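PDB 6QPS: polysaccharide Lyase Family 6 from Bacteroides cellulosilyticus, which cleaves alginate as a lyase specific for mannuronic acid, probably by calcium-assisted beta-elimination. Local coordinates for residues 22-27 against 35-40; 222-227 against 323-328; 304-309 against 438-443; 357-362 against 395-400; 448-451 against 455-458. All blocks are in the same frame, centred on the assembly; numbering follows the deposited sequence. Where two conformers were deposited one is given.

Interaction 1 (22-27 against 35-40)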
# COMPACT_ATOMS: atom_id res chain seq x y z
N LYS A 22 0.25 13.95 -33.53
CA LYS A 22 -1.02 14.64 -33.67
C LYS A 22 -1.69 14.80 -32.31
O LYS A 22 -1.60 13.92 -31.46
CB LYS A 22 -1.95 13.82 -34.58
CG LYS A 22 -1.94 14.25 -36.02
CD LYS A 22 -1.76 13.09 -36.98
CE LYS A 22 -1.96 13.55 -38.42
NZ LYS A 22 -0.96 14.59 -38.83
N GLU A 23 -2.35 15.94 -32.13
CA GLU A 23 -3.26 16.16 -31.01
C GLU A 23 -4.69 16.09 -31.51
O GLU A 23 -5.05 16.78 -32.48
CB GLU A 23 -3.01 17.51 -30.33
CG GLU A 23 -1.83 17.51 -29.37
CD GLU A 23 -1.57 18.88 -28.76
OE1 GLU A 23 -2.53 19.66 -28.61
OE2 GLU A 23 -0.40 19.18 -28.45
N TYR A 24 -5.50 15.25 -30.87
CA TYR A 24 -6.91 15.09 -31.19
C TYR A 24 -7.68 15.65 -30.00
O TYR A 24 -7.58 15.12 -28.89
CB TYR A 24 -7.24 13.60 -31.35
CG TYR A 24 -6.58 12.94 -32.54
CD1 TYR A 24 -7.22 12.92 -33.77
CD2 TYR A 24 -5.33 12.33 -32.43
CE1 TYR A 24 -6.64 12.33 -34.85
CE2 TYR A 24 -4.73 11.73 -33.52
CZ TYR A 24 -5.40 11.73 -34.74
OH TYR A 24 -4.82 11.14 -35.85
N THR A 25 -8.47 16.69 -30.24
CA THR A 25 -9.15 17.42 -29.18
C THR A 25 -10.64 17.11 -29.18
O THR A 25 -11.26 17.01 -30.24
CB THR A 25 -8.91 18.92 -29.35
OG1 THR A 25 -7.50 19.18 -29.32
CG2 THR A 25 -9.60 19.71 -28.25
N PHE A 26 -11.19 16.96 -27.98
CA PHE A 26 -12.59 16.62 -27.80
C PHE A 26 -13.20 17.42 -26.65
O PHE A 26 -12.50 17.82 -25.72
CB PHE A 26 -12.72 15.13 -27.43
CG PHE A 26 -12.19 14.21 -28.48
CD1 PHE A 26 -13.00 13.80 -29.53
CD2 PHE A 26 -10.87 13.77 -28.43
CE1 PHE A 26 -12.50 12.96 -30.53
CE2 PHE A 26 -10.37 12.93 -29.43
CZ PHE A 26 -11.19 12.53 -30.47
N SER A 27 -14.52 17.60 -26.72
CA SER A 27 -15.31 18.23 -25.67
C SER A 27 -16.33 17.22 -25.17
O SER A 27 -16.47 16.14 -25.75
CB SER A 27 -16.01 19.47 -26.23
OG SER A 27 -15.06 20.49 -26.51
N LYS A 35 -14.24 7.99 -27.36
CA LYS A 35 -14.11 6.57 -27.04
C LYS A 35 -13.66 5.76 -28.25
O LYS A 35 -12.83 4.85 -28.12
CB LYS A 35 -15.45 6.04 -26.53
CG LYS A 35 -15.89 6.61 -25.19
CD LYS A 35 -17.34 6.30 -24.86
CE LYS A 35 -17.68 4.82 -24.94
NZ LYS A 35 -19.09 4.55 -24.54
N GLN A 36 -14.16 6.08 -29.44
CA GLN A 36 -13.79 5.29 -30.61
C GLN A 36 -12.31 5.42 -30.91
O GLN A 36 -11.64 4.42 -31.20
CB GLN A 36 -14.60 5.74 -31.82
CG GLN A 36 -15.99 5.22 -31.82
CD GLN A 36 -16.96 6.24 -32.38
OE1 GLN A 36 -16.56 7.16 -33.08
NE2 GLN A 36 -18.23 6.10 -32.06
N LEU A 37 -11.76 6.63 -30.83
CA LEU A 37 -10.36 6.83 -31.14
C LEU A 37 -9.47 6.17 -30.10
O LEU A 37 -8.49 5.49 -30.44
CB LEU A 37 -10.05 8.33 -31.25
CG LEU A 37 -8.59 8.68 -31.50
CD1 LEU A 37 -8.07 8.06 -32.79
CD2 LEU A 37 -8.45 10.22 -31.57
N LEU A 38 -9.80 6.35 -28.82
CA LEU A 38 -9.00 5.76 -27.75
C LEU A 38 -8.98 4.24 -27.86
O LEU A 38 -7.95 3.59 -27.57
CB LEU A 38 -9.55 6.18 -26.39
CG LEU A 38 -9.17 7.58 -25.89
CD1 LEU A 38 -10.07 7.93 -24.69
CD2 LEU A 38 -7.73 7.66 -25.50
N GLY A 39 -10.09 3.65 -28.27
CA GLY A 39 -10.23 2.21 -28.32
C GLY A 39 -9.90 1.56 -29.64
O GLY A 39 -10.00 0.34 -29.77
N SER A 40 -9.51 2.36 -30.65
CA SER A 40 -9.32 1.86 -32.00
C SER A 40 -7.97 1.19 -32.22
O SER A 40 -7.85 0.35 -33.13
CB SER A 40 -9.43 3.03 -32.99
OG SER A 40 -8.32 3.92 -32.81
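L37 turns its CG anti to the backbone N (chi1 177°), which carries the isobutyl group off helix 31-40 toward strand 23-26, while Y24 and F26 both hold CG beside the backbone N, anti to their own carbonyl carbons, and send their rings out to meet it. One methyl does all the touching: CD2 of L37. It lies over a face of the Y24 ring, offset toward the rim, with L37 CD2 3.4 Å from Y24 CG and 3.6 Å from Y24 CB. Measured to the ring centroid the methyl stands 28° off the normal, which qualifies as a CH-pi contact. The same methyl reaches F26 differently, in the plane of that ring and at its edge, with L37 CD2 3.7 Å from F26 CZ. Both aromatic side chains cross the leucine at about a right angle, and a single branch is therefore shared by one face and one edge.

The strand residues pair in parallel with strand 48-51, where L37 also touches V49, and F26 packs on A33 and M34 of the helix. Strand, helix and following strand thus form a beta-alpha-beta unit at the N-terminal end of the chain. No hydrogen bond crosses between the two segments; the contact is apolar throughout, consistent with cohesion by dispersion and by partial shielding of the methyl and the two rings from water.

Interaction 2 (222-227 against 323-328); sequences SSQLES and ERPTAE
R324 is the first residue of the second segment to meet Q224, its CG lying 4.1 Å from Q224 OE1. The arginine chain runs extended from CG to NE, with CG anti to the backbone N, and its polar end meets the glutamine through water 1. That water donates to Q224 OE1 at 2.7 Å and accepts from R324 NE at 3.0 Å, a one-water bridge between two loops that share no direct hydrogen bond. Farther out, R324 NH1 bonds to Q298 OE1 and Y274 OH.

P325, next in sequence, supplies the apolar surface. Its ring and the glutamine side chain come from opposite directions, so the end of the amide abuts the pyrrolidine carbons: Q224 OE1 is 3.6 Å from P325 CG. The glutamine chain is bent at chi2 (-56°), and its amide is held at both ends. Q224 NE2 donates to S223 OG at 3.0 Å with an N-H...O angle of 154°, the hydroxyl oxygen lying in the amide plane, while Q224 OE1 is also hydrogen-bonded to H273 NE2. These partners are consistent with the modelled orientation of the amide.

Both segments are loops. Residues 222-225 form a type I turn in the connection from strand 215-218 to strand 230-237. The loop holding 323-328 is a long excursion that leaves strand 313-318 and returns at strand 345-353. The two meet at the surface, beside the loop carrying H273 and Y274 between strands 266-271 and 276-283.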
# COMPACT_ATOMS: atom_id res chain seq x y z
N SER A 222 -2.21 -16.54 -5.19
CA SER A 222 -1.00 -16.20 -5.94
C SER A 222 0.19 -15.87 -5.03
O SER A 222 1.23 -15.42 -5.53
CB SER A 222 -1.27 -15.03 -6.88
OG SER A 222 -1.77 -13.92 -6.13
N SER A 223 0.07 -16.12 -3.73
CA SER A 223 0.98 -15.53 -2.76
C SER A 223 2.37 -16.16 -2.75
O SER A 223 3.30 -15.55 -2.20
CB SER A 223 0.38 -15.59 -1.35
OG SER A 223 0.16 -16.93 -0.93
N GLN A 224 2.53 -17.36 -3.29
CA GLN A 224 3.84 -17.99 -3.36
C GLN A 224 4.64 -17.55 -4.57
O GLN A 224 5.78 -17.99 -4.74
CB GLN A 224 3.72 -19.52 -3.31
CG GLN A 224 2.85 -20.01 -2.14
CD GLN A 224 3.34 -19.52 -0.79
OE1 GLN A 224 4.37 -19.97 -0.28
NE2 GLN A 224 2.59 -18.62 -0.20
N LEU A 225 4.10 -16.65 -5.37
CA LEU A 225 4.75 -16.21 -6.60
C LEU A 225 5.50 -14.90 -6.40
O LEU A 225 5.11 -14.04 -5.61
CB LEU A 225 3.71 -16.01 -7.70
CG LEU A 225 2.84 -17.23 -8.00
CD1 LEU A 225 1.72 -16.85 -8.99
CD2 LEU A 225 3.68 -18.38 -8.52
N GLU A 226 6.57 -14.73 -7.19
CA GLU A 226 7.36 -13.49 -7.16
C GLU A 226 6.63 -12.38 -7.91
O GLU A 226 6.26 -12.54 -9.08
CB GLU A 226 8.74 -13.74 -7.78
CG GLU A 226 9.66 -12.51 -7.81
CD GLU A 226 11.12 -12.77 -8.22
OE1 GLU A 226 11.48 -13.94 -8.42
OE2 GLU A 226 11.88 -11.78 -8.33
N SER A 227 6.44 -11.25 -7.22
CA SER A 227 5.78 -10.07 -7.75
C SER A 227 6.75 -8.95 -8.07
O SER A 227 6.71 -8.38 -9.16
CB SER A 227 4.73 -9.62 -6.72
OG SER A 227 4.01 -8.47 -7.16
N GLU A 323 3.61 -24.77 7.87
CA GLU A 323 4.88 -24.41 7.27
C GLU A 323 4.64 -23.81 5.88
O GLU A 323 3.59 -23.99 5.28
CB GLU A 323 5.77 -25.65 7.11
CG GLU A 323 5.92 -26.53 8.35
CD GLU A 323 6.81 -25.92 9.43
OE1 GLU A 323 7.34 -24.80 9.26
OE2 GLU A 323 6.98 -26.59 10.46
N ARG A 324 5.65 -23.12 5.36
CA ARG A 324 5.61 -22.71 3.96
C ARG A 324 5.38 -23.94 3.08
O ARG A 324 6.08 -24.94 3.25
CB ARG A 324 6.93 -22.06 3.59
CG ARG A 324 7.16 -21.85 2.12
CD ARG A 324 8.43 -20.99 1.89
NE ARG A 324 8.79 -20.94 0.49
CZ ARG A 324 9.94 -20.47 0.03
NH1 ARG A 324 10.84 -20.03 0.89
NH2 ARG A 324 10.18 -20.48 -1.28
N PRO A 325 4.45 -23.89 2.13
CA PRO A 325 4.16 -25.08 1.32
C PRO A 325 5.29 -25.39 0.35
O PRO A 325 6.06 -24.52 -0.05
CB PRO A 325 2.89 -24.69 0.56
CG PRO A 325 2.97 -23.16 0.47
CD PRO A 325 3.56 -22.75 1.82
N THR A 326 5.37 -26.67 0.01
CA THR A 326 6.21 -27.16 -1.07
C THR A 326 5.32 -27.61 -2.22
O THR A 326 4.08 -27.52 -2.16
CB THR A 326 7.09 -28.32 -0.60
OG1 THR A 326 6.26 -29.44 -0.27
CG2 THR A 326 7.92 -27.90 0.61
N ALA A 327 5.95 -28.10 -3.29
CA ALA A 327 5.18 -28.60 -4.43
C ALA A 327 4.32 -29.80 -4.03
O ALA A 327 3.27 -30.04 -4.64
CB ALA A 327 6.12 -28.98 -5.58
N GLU A 328 4.74 -30.54 -3.01
CA GLU A 328 4.00 -31.70 -2.54
C GLU A 328 2.84 -31.34 -1.61
O GLU A 328 2.02 -32.21 -1.30
CB GLU A 328 4.95 -32.63 -1.78
CG GLU A 328 6.13 -33.11 -2.59
CD GLU A 328 5.80 -34.33 -3.42
OE1 GLU A 328 6.32 -35.42 -3.11
OE2 GLU A 328 5.01 -34.20 -4.39
O HOH W 1 6.51 -21.19 -1.40

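Interaction 3 (304-309 against 438-443); sequences DNYIKD and KERIDA
The guanidinium of R440 has the CB of Y306 over one face, 3.4 Å above its plane and over its centre, and the carbonyl oxygen of D304 in plane at its edge. The tyrosine ring is not stacked on it: ring and guanidinium planes stand 38° apart, and it is the CB methylene that covers the group. At the edge the grip is end-on, with both terminal nitrogens directed to one oxygen. R440 NH2 donates to D304 O at 2.9 Å (160° at the hydrogen) from above the carbonyl plane. R440 NH1 reaches the same D304 O at 3.3 Å, more bent at its hydrogen but lying in the carbonyl plane. The carboxylate adds a salt bridge, D304 OD1 to R440 NH2 at 3.3 Å, its plane turned 54° from the guanidinium.

Other partners complete both groups: E436 pairs with R440 NE, T281 bonds R440 NH1, and S279 holds D304 OD2. The extended run from CG to NE lets R440 span from its helix to the strand.

D304 lies just before strand residues 306-308, which pair in parallel with strands 276-283 and 345-353, as coils of the right-handed parallel beta-helix of this lyase family do; helix 433-445 packs on its outside.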
# COMPACT_ATOMS: atom_id res chain seq x y z
N ASP A 304 15.44 0.21 9.22
CA ASP A 304 15.38 1.68 9.23
C ASP A 304 13.96 2.25 9.28
O ASP A 304 13.76 3.39 8.88
CB ASP A 304 16.20 2.26 8.06
CG ASP A 304 16.50 3.75 8.20
OD1 ASP A 304 16.88 4.16 9.31
OD2 ASP A 304 16.39 4.46 7.18
N ASN A 305 12.98 1.49 9.76
CA ASN A 305 11.62 2.00 9.90
C ASN A 305 11.46 2.70 11.23
O ASN A 305 12.09 2.35 12.22
CB ASN A 305 10.62 0.86 9.76
CG ASN A 305 10.76 0.12 8.42
OD1 ASN A 305 10.27 0.57 7.40
ND2 ASN A 305 11.48 -1.01 8.44
N TYR A 306 10.62 3.74 11.24
CA TYR A 306 10.42 4.61 12.40
C TYR A 306 8.92 4.62 12.70
O TYR A 306 8.13 5.13 11.88
CB TYR A 306 10.94 6.01 12.08
CG TYR A 306 11.08 6.97 13.26
CD1 TYR A 306 9.97 7.55 13.85
CD2 TYR A 306 12.34 7.31 13.76
CE1 TYR A 306 10.09 8.44 14.91
CE2 TYR A 306 12.47 8.20 14.81
CZ TYR A 306 11.34 8.76 15.38
OH TYR A 306 11.50 9.64 16.44
N ILE A 307 8.53 4.04 13.84
CA ILE A 307 7.13 3.83 14.21
C ILE A 307 6.86 4.61 15.49
O ILE A 307 7.50 4.35 16.51
CB ILE A 307 6.83 2.34 14.42
CG1 ILE A 307 7.06 1.61 13.10
CG2 ILE A 307 5.43 2.13 14.88
CD1 ILE A 307 7.35 0.14 13.19
N LYS A 308 5.95 5.59 15.42
CA LYS A 308 5.67 6.50 16.52
C LYS A 308 4.19 6.56 16.89
O LYS A 308 3.33 6.81 16.04
CB LYS A 308 6.16 7.93 16.16
CG LYS A 308 5.96 8.97 17.25
CD LYS A 308 6.29 10.40 16.79
CE LYS A 308 6.33 11.35 17.96
NZ LYS A 308 6.42 12.78 17.51
N ASP A 309 3.91 6.45 18.20
CA ASP A 309 2.59 6.72 18.77
C ASP A 309 1.48 5.95 18.06
O ASP A 309 0.41 6.50 17.79
CB ASP A 309 2.26 8.22 18.73
CG ASP A 309 3.16 9.08 19.60
OD1 ASP A 309 3.80 8.56 20.57
OD2 ASP A 309 3.22 10.30 19.33
N LYS A 438 11.34 15.07 11.31
CA LYS A 438 11.16 16.16 10.37
C LYS A 438 11.79 15.82 9.02
O LYS A 438 11.19 16.07 7.97
CB LYS A 438 11.74 17.47 10.92
CG LYS A 438 11.64 18.61 9.91
CD LYS A 438 11.89 19.98 10.52
CE LYS A 438 11.73 21.08 9.46
NZ LYS A 438 10.49 20.96 8.61
N GLU A 439 13.00 15.25 9.02
CA GLU A 439 13.64 14.89 7.76
C GLU A 439 12.79 13.88 6.99
O GLU A 439 12.62 14.00 5.77
CB GLU A 439 15.04 14.32 8.01
CG GLU A 439 16.05 15.37 8.45
CD GLU A 439 17.37 14.76 8.90
OE1 GLU A 439 17.54 13.52 8.78
OE2 GLU A 439 18.23 15.52 9.39
N ARG A 440 12.27 12.87 7.68
CA ARG A 440 11.49 11.82 7.03
C ARG A 440 10.19 12.38 6.45
O ARG A 440 9.84 12.08 5.30
CB ARG A 440 11.19 10.71 8.03
CG ARG A 440 12.39 9.86 8.40
CD ARG A 440 12.07 8.98 9.61
NE ARG A 440 13.16 8.06 9.90
CZ ARG A 440 13.20 6.79 9.49
NH1 ARG A 440 12.21 6.25 8.79
NH2 ARG A 440 14.26 6.05 9.80
N ILE A 441 9.47 13.19 7.22
CA ILE A 441 8.22 13.77 6.73
C ILE A 441 8.49 14.76 5.60
O ILE A 441 7.83 14.72 4.55
CB ILE A 441 7.46 14.41 7.90
CG1 ILE A 441 6.92 13.33 8.84
CG2 ILE A 441 6.32 15.27 7.38
CD1 ILE A 441 6.47 13.88 10.21
N ASP A 442 9.46 15.65 5.78
CA ASP A 442 9.81 16.59 4.72
C ASP A 442 10.10 15.86 3.42
O ASP A 442 9.67 16.29 2.34
CB ASP A 442 11.03 17.42 5.13
CG ASP A 442 10.71 18.52 6.14
OD1 ASP A 442 9.53 18.65 6.55
OD2 ASP A 442 11.66 19.24 6.53
N ALA A 443 10.83 14.75 3.48
CA ALA A 443 11.19 14.05 2.25
C ALA A 443 9.97 13.44 1.56
O ALA A 443 9.99 13.26 0.34
CB ALA A 443 12.22 12.95 2.53

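Interaction 4 (357-362 against 395-400)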
# COMPACT_ATOMS: atom_id res chain seq x y z
N LEU A 357 5.88 -3.77 21.19
CA LEU A 357 6.44 -4.99 20.59
C LEU A 357 5.59 -6.15 21.07
O LEU A 357 5.46 -6.35 22.28
CB LEU A 357 7.90 -5.20 21.01
CG LEU A 357 8.86 -4.08 20.64
CD1 LEU A 357 10.25 -4.35 21.24
CD2 LEU A 357 8.96 -3.85 19.15
N GLU A 358 5.03 -6.93 20.14
CA GLU A 358 4.17 -8.06 20.49
C GLU A 358 4.70 -9.29 19.76
O GLU A 358 4.62 -9.35 18.53
CB GLU A 358 2.72 -7.76 20.09
CG GLU A 358 1.76 -8.86 20.43
CD GLU A 358 0.31 -8.51 20.09
OE1 GLU A 358 -0.09 -7.32 20.14
OE2 GLU A 358 -0.43 -9.46 19.77
N LEU A 359 5.24 -10.23 20.51
CA LEU A 359 5.99 -11.35 19.94
C LEU A 359 5.36 -12.68 20.34
O LEU A 359 5.29 -13.01 21.52
CB LEU A 359 7.45 -11.32 20.40
CG LEU A 359 8.16 -9.98 20.28
CD1 LEU A 359 9.59 -10.09 20.84
CD2 LEU A 359 8.15 -9.49 18.83
N GLY A 360 4.97 -13.47 19.34
CA GLY A 360 4.47 -14.80 19.59
C GLY A 360 2.98 -14.97 19.73
O GLY A 360 2.52 -16.06 20.08
N SER A 361 2.19 -13.93 19.44
CA SER A 361 0.75 -14.05 19.54
C SER A 361 0.17 -14.73 18.30
O SER A 361 0.86 -14.98 17.31
CB SER A 361 0.13 -12.67 19.72
OG SER A 361 0.47 -11.83 18.64
N GLY A 362 -1.11 -15.07 18.39
CA GLY A 362 -1.85 -15.70 17.31
C GLY A 362 -2.16 -17.15 17.62
O GLY A 362 -1.72 -17.73 18.61
N PRO A 395 13.47 -18.87 22.25
CA PRO A 395 14.57 -19.56 21.56
C PRO A 395 14.66 -19.24 20.07
O PRO A 395 15.71 -19.48 19.46
CB PRO A 395 14.29 -21.04 21.82
CG PRO A 395 13.47 -21.05 23.11
CD PRO A 395 12.62 -19.80 23.02
N GLY A 396 13.58 -18.76 19.46
CA GLY A 396 13.58 -18.42 18.05
C GLY A 396 14.05 -17.02 17.74
O GLY A 396 14.12 -16.65 16.56
N PHE A 397 14.41 -16.23 18.75
CA PHE A 397 14.83 -14.85 18.59
C PHE A 397 16.28 -14.68 19.04
O PHE A 397 16.72 -15.29 20.02
CB PHE A 397 13.96 -13.89 19.46
CG PHE A 397 12.63 -13.55 18.85
CD1 PHE A 397 11.57 -14.43 18.90
CD2 PHE A 397 12.43 -12.32 18.26
CE1 PHE A 397 10.35 -14.12 18.32
CE2 PHE A 397 11.21 -12.00 17.68
CZ PHE A 397 10.19 -12.88 17.70
N LEU A 398 17.02 -13.85 18.34
CA LEU A 398 18.30 -13.33 18.80
C LEU A 398 18.08 -11.84 19.05
O LEU A 398 17.82 -11.09 18.11
CB LEU A 398 19.38 -13.56 17.75
CG LEU A 398 20.73 -12.85 17.96
CD1 LEU A 398 21.37 -13.27 19.28
CD2 LEU A 398 21.69 -13.12 16.80
N PHE A 399 18.13 -11.43 20.32
CA PHE A 399 18.02 -10.02 20.69
C PHE A 399 19.44 -9.51 20.90
O PHE A 399 20.15 -10.00 21.80
CB PHE A 399 17.23 -9.83 21.98
CG PHE A 399 15.82 -10.32 21.93
CD1 PHE A 399 14.79 -9.51 21.48
CD2 PHE A 399 15.51 -11.58 22.38
CE1 PHE A 399 13.48 -9.96 21.44
CE2 PHE A 399 14.19 -12.03 22.37
CZ PHE A 399 13.19 -11.23 21.88
N LEU A 400 19.86 -8.52 20.11
CA LEU A 400 21.25 -8.08 20.12
C LEU A 400 21.37 -6.56 20.03
O LEU A 400 20.93 -5.95 19.05
CB LEU A 400 21.98 -8.73 18.96
CG LEU A 400 23.46 -8.44 18.87
CD1 LEU A 400 24.19 -8.94 20.11
CD2 LEU A 400 24.02 -9.09 17.63
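L359 meets two phenylalanines of one strand in the interior of a parallel beta-helix, the fold of this lyase family. Strands 357-361 and 397-405 lie on different faces of the beta-helix, the first pairing with strand 385-387 and the second with strand 371-379. The separation is clear from the backbones: the nearest CA atoms, those of L359 and F397, are 9.6 Å apart, no hydrogen bond joins the segments, and side chains bridge the gap.

The two rings receive the leucine in different ways. F397 crosses L359 obliquely and presents a face to CD1, with L359 CD1 4.0 Å from F397 CE2; the second methyl comes close as well, L359 CD2 lying 4.1 Å from F397 CZ. F399, by contrast, approaches from the direction opposite to the leucine and meets CD1 in the plane of its ring, edge-on. CD1 is therefore the shared branch. L359 holds CG anti to its carbonyl carbon (chi1 -48°), a setting that carries both methyls inward to the rings.

Neighbouring coils extend the core: L359 touches V317, F397 touches V371, and F399 touches F373. Helix 418-422 also reaches F399 through Q419 and V420. Just after L359 the chain turns a corner at G360, whose phi of 94° would jam a CB against the preceding carbonyl oxygen. At the F399 edge, L359 CD1 is equally near two ring atoms, 3.9 Å from F399 CE1 and 3.9 Å from F399 CZ.

Interaction 5 (448-451 against 455-458); sequences VGPT and ALKE
The backbone of G449 comes within 6.6 Å of the helix, CA to CA with L456, and T451 lies 6.8 Å from K457 by the same measure. Residues 448-451 are an irregular run, extended only as far as P450, in which G449 has a positive phi (81°), whereas 455-458 is regular helix. A CB on G449 would point at the helix and fall on CD2 of L456, so the close approach depends on the absence of a side chain there.

L456 fills the middle of the contact. Its CG is anti to the backbone N (chi1 175°), which sends the branched end toward the loop. CD2 lies against the glycine, L456 CD2 to G449 CA being 3.9 Å, and CD1 faces a carbonyl, L456 CD1 to V448 O being 3.7 Å. The proline crosses the leucine obliquely, with P450 CD 4.0 Å from L456 CG, while P450 O lies 3.6 Å from the same L456 CG. V448 CG1 only grazes L456 CD2.

K457 makes the polar link. Its chain bends at chi3 and chi4, bringing the ammonium back to the loop, where K457 NZ donates to T451 O at 2.9 Å. The C=O...N angle of 161° puts the donor nearly in line with the carbonyl bond. This hydrogen bond lies at the exposed border, in contrast to the buried leucine.

Y170 touches P450 and L456, F200 touches V448 and L456, and the G449 backbone bonds to H198. The pattern is that of a C-terminal helix and its preceding loop laid against the outer surface of a parallel beta-helix.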
# COMPACT_ATOMS: atom_id res chain seq x y z
N VAL A 448 4.68 14.84 -3.38
CA VAL A 448 3.62 13.84 -3.48
C VAL A 448 2.40 14.44 -4.15
O VAL A 448 2.03 15.58 -3.88
CB VAL A 448 3.27 13.30 -2.07
CG1 VAL A 448 2.54 14.32 -1.24
CG2 VAL A 448 2.47 12.02 -2.17
N GLY A 449 1.74 13.64 -4.99
CA GLY A 449 0.43 13.97 -5.49
C GLY A 449 0.39 14.94 -6.64
O GLY A 449 1.42 15.46 -7.08
N PRO A 450 -0.83 15.22 -7.15
CA PRO A 450 -1.02 16.23 -8.21
C PRO A 450 -1.18 17.64 -7.65
O PRO A 450 -2.12 17.90 -6.90
CB PRO A 450 -2.30 15.76 -8.91
CG PRO A 450 -3.06 15.01 -7.81
CD PRO A 450 -2.07 14.51 -6.79
N THR A 451 -0.30 18.55 -8.07
CA THR A 451 -0.23 19.91 -7.53
C THR A 451 -1.47 20.74 -7.82
O THR A 451 -1.72 21.74 -7.12
CB THR A 451 0.98 20.64 -8.15
OG1 THR A 451 0.81 20.72 -9.57
CG2 THR A 451 2.28 19.92 -7.85
N ALA A 455 -7.44 19.76 -2.65
CA ALA A 455 -7.48 18.89 -1.47
C ALA A 455 -6.13 18.22 -1.22
O ALA A 455 -5.80 17.91 -0.07
CB ALA A 455 -8.58 17.85 -1.60
N LEU A 456 -5.35 17.92 -2.27
CA LEU A 456 -3.99 17.44 -2.05
C LEU A 456 -3.17 18.48 -1.30
O LEU A 456 -2.50 18.17 -0.30
CB LEU A 456 -3.33 17.12 -3.39
CG LEU A 456 -1.86 16.69 -3.48
CD1 LEU A 456 -0.87 17.83 -3.30
CD2 LEU A 456 -1.57 15.55 -2.50
N LYS A 457 -3.23 19.74 -1.75
CA LYS A 457 -2.44 20.78 -1.11
C LYS A 457 -2.88 21.00 0.33
O LYS A 457 -2.05 21.21 1.21
CB LYS A 457 -2.51 22.07 -1.90
CG LYS A 457 -1.84 21.96 -3.27
CD LYS A 457 -1.84 23.27 -4.04
CE LYS A 457 -3.20 23.53 -4.68
NZ LYS A 457 -3.07 24.04 -6.08
N GLU A 458 -4.19 20.97 0.56
CA GLU A 458 -4.72 21.16 1.91
C GLU A 458 -4.28 20.02 2.83
O GLU A 458 -3.87 20.27 3.98
CB GLU A 458 -6.25 21.27 1.86
CG GLU A 458 -6.76 22.53 1.18
CD GLU A 458 -8.25 22.50 0.87
OE1 GLU A 458 -8.91 21.46 1.11
OE2 GLU A 458 -8.75 23.53 0.36

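Overall arrangement
From the N terminus, interaction 1 closes a short loop within the first strand-helix-strand unit and is finished before any other contact opens. Interaction 2 spans a much longer path, joining loops that emerge from separate coils; interaction 3 opens at 304-309 before that path closes, so the two cross. Interaction 3 ends only at helix 433-445, and interaction 4, between two strands of the later coils, falls wholly within its span. Interaction 5 then closes a very short loop, tying residues 448-451 to helix 454-465, its nearest atoms about 7 Å from interaction 3. Interactions 1 and 4 lie on opposite sides of the chain's centre, their centres about 58 Å apart.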